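Local coordinates for GGDEF family protein (Vibrio cholerae, PDB 5GZS), which probably senses arginine through its periplasmic solute-binding portion, which holds an arginine molecule, as part of a membrane-bound diguanylate cyclase that would make cyclic di-GMP, at residues 20-30 and 178-186. Numbering follows the deposited sequence.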
loop_
_atom_site.group_PDB
_atom_site.type_symbol
_atom_site.label_atom_id
_atom_site.label_comp_id
_atom_site.label_asym_id
_atom_site.label_seq_id
_atom_site.Cartn_x
_atom_site.Cartn_y
_atom_site.Cartn_z
ATOM N N LEU A 20 18.039 17.916 -27.264
ATOM C CA LEU A 20 17.677 19.235 -26.811
ATOM C C LEU A 20 18.607 20.305 -27.407
ATOM O O LEU A 20 18.131 21.312 -27.939
ATOM C CB LEU A 20 17.692 19.275 -25.288
ATOM C CG LEU A 20 17.307 20.564 -24.542
ATOM C CD1 LEU A 20 15.922 21.085 -24.954
ATOM C CD2 LEU A 20 17.419 20.391 -22.990
ATOM N N PHE A 21 19.923 20.092 -27.348
ATOM C CA PHE A 21 20.837 21.161 -27.768
ATOM C C PHE A 21 21.047 21.270 -29.275
ATOM O O PHE A 21 21.301 22.357 -29.753
ATOM C CB PHE A 21 22.177 21.033 -27.067
ATOM C CG PHE A 21 22.214 21.771 -25.769
ATOM C CD1 PHE A 21 21.642 21.216 -24.634
ATOM C CD2 PHE A 21 22.767 23.048 -25.694
ATOM C CE1 PHE A 21 21.636 21.911 -23.449
ATOM C CE2 PHE A 21 22.783 23.747 -24.506
ATOM C CZ PHE A 21 22.211 23.189 -23.383
ATOM N N ASP A 22 20.922 20.166 -30.011
ATOM C CA ASP A 22 20.743 20.238 -31.449
ATOM C C ASP A 22 19.518 21.103 -31.745
ATOM O O ASP A 22 19.544 21.941 -32.639
ATOM C CB ASP A 22 20.523 18.858 -32.081
ATOM C CG ASP A 22 21.719 17.927 -31.958
ATOM O OD1 ASP A 22 22.821 18.392 -31.550
ATOM O OD2 ASP A 22 21.542 16.714 -32.295
ATOM N N SER A 23 18.428 20.895 -31.013
ATOM C CA SER A 23 17.227 21.618 -31.356
ATOM C C SER A 23 17.448 23.128 -31.090
ATOM O O SER A 23 17.068 23.973 -31.890
ATOM C CB SER A 23 16.028 21.071 -30.586
ATOM O OG SER A 23 14.825 21.737 -30.974
ATOM N N ILE A 24 18.125 23.437 -29.991
ATOM C CA ILE A 24 18.434 24.797 -29.607
ATOM C C ILE A 24 19.491 25.408 -30.510
ATOM O O ILE A 24 19.398 26.578 -30.882
ATOM C CB ILE A 24 18.934 24.857 -28.162
ATOM C CG1 ILE A 24 17.805 24.526 -27.180
ATOM C CG2 ILE A 24 19.548 26.207 -27.872
ATOM C CD1 ILE A 24 18.317 23.898 -25.868
ATOM N N ALA A 25 20.504 24.608 -30.852
ATOM C CA ALA A 25 21.615 25.115 -31.651
ATOM C C ALA A 25 21.031 25.655 -32.917
ATOM O O ALA A 25 21.355 26.755 -33.355
ATOM C CB ALA A 25 22.623 24.043 -31.957
ATOM N N HIS A 26 20.135 24.898 -33.482
ATOM C CA HIS A 26 19.583 25.201 -34.746
ATOM C C HIS A 26 18.602 26.331 -34.662
ATOM O O HIS A 26 18.516 27.138 -35.554
ATOM C CB HIS A 26 18.923 23.972 -35.297
ATOM C CG HIS A 26 18.283 24.183 -36.620
ATOM N ND1 HIS A 26 18.994 24.211 -37.789
ATOM C CD2 HIS A 26 17.001 24.396 -36.961
ATOM C CE1 HIS A 26 18.175 24.414 -38.791
ATOM N NE2 HIS A 26 16.962 24.537 -38.313
ATOM N N HIS A 27 17.851 26.393 -33.588
ATOM C CA HIS A 27 16.805 27.389 -33.518
ATOM C C HIS A 27 17.397 28.784 -33.331
ATOM O O HIS A 27 16.931 29.740 -33.961
ATOM C CB HIS A 27 15.835 27.065 -32.394
ATOM C CG HIS A 27 14.627 27.950 -32.365
ATOM N ND1 HIS A 27 14.469 28.966 -31.440
ATOM C CD2 HIS A 27 13.502 27.943 -33.117
ATOM C CE1 HIS A 27 13.301 29.549 -31.629
ATOM N NE2 HIS A 27 12.689 28.940 -32.632
ATOM N N PHE A 28 18.420 28.894 -32.477
ATOM C CA PHE A 28 19.080 30.177 -32.220
ATOM C C PHE A 28 20.360 30.405 -33.046
ATOM O O PHE A 28 21.053 31.398 -32.838
ATOM C CB PHE A 28 19.426 30.301 -30.739
ATOM C CG PHE A 28 18.240 30.430 -29.854
ATOM C CD1 PHE A 28 17.399 31.526 -29.963
ATOM C CD2 PHE A 28 17.964 29.464 -28.893
ATOM C CE1 PHE A 28 16.295 31.652 -29.133
ATOM C CE2 PHE A 28 16.859 29.581 -28.052
ATOM C CZ PHE A 28 16.027 30.677 -28.166
ATOM N N ASN A 29 20.673 29.493 -33.966
ATOM C CA ASN A 29 21.897 29.590 -34.754
ATOM C C ASN A 29 23.133 29.636 -33.840
ATOM O O ASN A 29 23.940 30.559 -33.943
ATOM C CB ASN A 29 21.838 30.833 -35.661
ATOM C CG ASN A 29 22.936 30.863 -36.720
ATOM O OD1 ASN A 29 23.856 30.044 -36.720
ATOM N ND2 ASN A 29 22.846 31.837 -37.622
ATOM N N LEU A 30 23.276 28.652 -32.949
ATOM C CA LEU A 30 24.388 28.633 -31.989
ATOM C C LEU A 30 25.397 27.548 -32.330
ATOM O O LEU A 30 25.025 26.459 -32.750
ATOM C CB LEU A 30 23.884 28.407 -30.558
ATOM C CG LEU A 30 22.757 29.306 -30.052
ATOM C CD1 LEU A 30 22.207 28.779 -28.747
ATOM C CD2 LEU A 30 23.249 30.719 -29.878
ATOM N N LEU A 178 21.217 34.140 -22.187
ATOM C CA LEU A 178 21.088 33.008 -23.100
ATOM C C LEU A 178 20.329 31.853 -22.449
ATOM O O LEU A 178 19.541 31.158 -23.107
ATOM C CB LEU A 178 22.470 32.539 -23.576
ATOM C CG LEU A 178 22.403 31.454 -24.647
ATOM C CD1 LEU A 178 21.493 31.949 -25.730
ATOM C CD2 LEU A 178 23.764 31.101 -25.227
ATOM N N LEU A 179 20.557 31.659 -21.152
ATOM C CA LEU A 179 19.890 30.579 -20.426
ATOM C C LEU A 179 18.385 30.829 -20.375
ATOM O O LEU A 179 17.587 29.888 -20.461
ATOM C CB LEU A 179 20.444 30.437 -19.013
ATOM C CG LEU A 179 19.947 29.165 -18.313
ATOM C CD1 LEU A 179 20.598 27.901 -18.893
ATOM C CD2 LEU A 179 20.105 29.235 -16.783
ATOM N N GLY A 180 18.005 32.100 -20.259
ATOM C CA GLY A 180 16.603 32.485 -20.286
ATOM C C GLY A 180 15.916 32.113 -21.585
ATOM O O GLY A 180 14.884 31.442 -21.583
ATOM N N LYS A 181 16.508 32.542 -22.698
ATOM C CA LYS A 181 15.996 32.236 -24.026
ATOM C C LYS A 181 15.925 30.739 -24.240
ATOM O O LYS A 181 14.970 30.252 -24.835
ATOM C CB LYS A 181 16.877 32.874 -25.105
ATOM C CG LYS A 181 17.355 34.281 -24.776
ATOM C CD LYS A 181 18.309 34.836 -25.835
ATOM C CE LYS A 181 17.572 35.568 -26.953
ATOM N NZ LYS A 181 17.059 34.601 -27.967
ATOM N N ILE A 182 16.936 30.009 -23.758
ATOM C CA ILE A 182 16.957 28.547 -23.895
ATOM C C ILE A 182 15.809 27.927 -23.113
ATOM O O ILE A 182 15.111 27.030 -23.607
ATOM C CB ILE A 182 18.274 27.926 -23.395
ATOM C CG1 ILE A 182 19.373 28.016 -24.449
ATOM C CG2 ILE A 182 18.058 26.470 -23.026
ATOM C CD1 ILE A 182 20.739 27.784 -23.847
ATOM N N GLU A 183 15.623 28.427 -21.890
ATOM C CA GLU A 183 14.529 27.993 -21.042
ATOM C C GLU A 183 13.182 28.186 -21.723
ATOM O O GLU A 183 12.394 27.244 -21.815
ATOM C CB GLU A 183 14.538 28.744 -19.716
ATOM C CG GLU A 183 13.543 28.170 -18.733
ATOM C CD GLU A 183 13.584 28.854 -17.377
ATOM O OE1 GLU A 183 12.548 29.417 -16.967
ATOM O OE2 GLU A 183 14.641 28.820 -16.716
ATOM N N LYS A 184 12.933 29.391 -22.225
ATOM C CA LYS A 184 11.628 29.702 -22.803
ATOM C C LYS A 184 11.345 28.896 -24.072
ATOM O O LYS A 184 10.193 28.552 -24.369
ATOM C CB LYS A 184 11.526 31.196 -23.094
ATOM C CG LYS A 184 10.154 31.646 -23.639
ATOM C CD LYS A 184 10.091 33.182 -23.842
ATOM C CE LYS A 184 8.834 33.638 -24.604
ATOM N NZ LYS A 184 7.543 33.401 -23.877
ATOM N N TYR A 185 12.403 28.584 -24.815
ATOM C CA TYR A 185 12.257 27.830 -26.053
ATOM C C TYR A 185 11.915 26.371 -25.748
ATOM O O TYR A 185 11.112 25.740 -26.461
ATOM C CB TYR A 185 13.543 27.929 -26.883
ATOM C CG TYR A 185 13.605 26.984 -28.057
ATOM C CD1 TYR A 185 12.797 27.176 -29.184
ATOM C CD2 TYR A 185 14.475 25.906 -28.052
ATOM C CE1 TYR A 185 12.849 26.314 -30.247
ATOM C CE2 TYR A 185 14.537 25.042 -29.128
ATOM C CZ TYR A 185 13.735 25.256 -30.217
ATOM O OH TYR A 185 13.802 24.381 -31.268
ATOM N N ALA A 186 12.529 25.853 -24.678
ATOM C CA ALA A 186 12.409 24.445 -24.301
ATOM C C ALA A 186 11.003 24.118 -23.844
ATOM O O ALA A 186 10.544 22.982 -23.971
ATOM C CB ALA A 186 13.384 24.117 -23.210
#
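Two helices of the first solute-binding family 3 region pack across each other here, helix 15-28 against helix 176-186, with Y185 as a knob among S23, I24, H27 and F28. The segment axes come within 10.9 Å, with 111° between their N-to-C directions. CG of Y185 lies anti to the backbone N (chi1 169°), which carries the ring across to helix 15-28, where Y185 OH and S23 OG share a hydrogen bond of 2.9 Å. The H27 imidazole forms an offset stack with the Y185 phenol, centroids 4.0 Å apart and planes at 21°, placing Y185 CE1 over the imidazole centre. I24 CG1 meets the edge of the Y185 ring, 3.7 Å from Y185 CD2. F28 completes the aromatic cluster obliquely, F28 CE2 lying 3.9 Å from Y185 CB, while K181, its chain bent near the end, brings NZ to 3.3 Å from F28 CE1. Deeper in, I24 and I182 cross at about a right angle, CD1 of I24 3.8 Å from CG2 of I182. L20 with A186 and L30 with L178 extend the apolar seam at its two ends. L20 and I182 rest on I168 of strand 166-170; L20 and Y185 also touch V191 of helix 189-218.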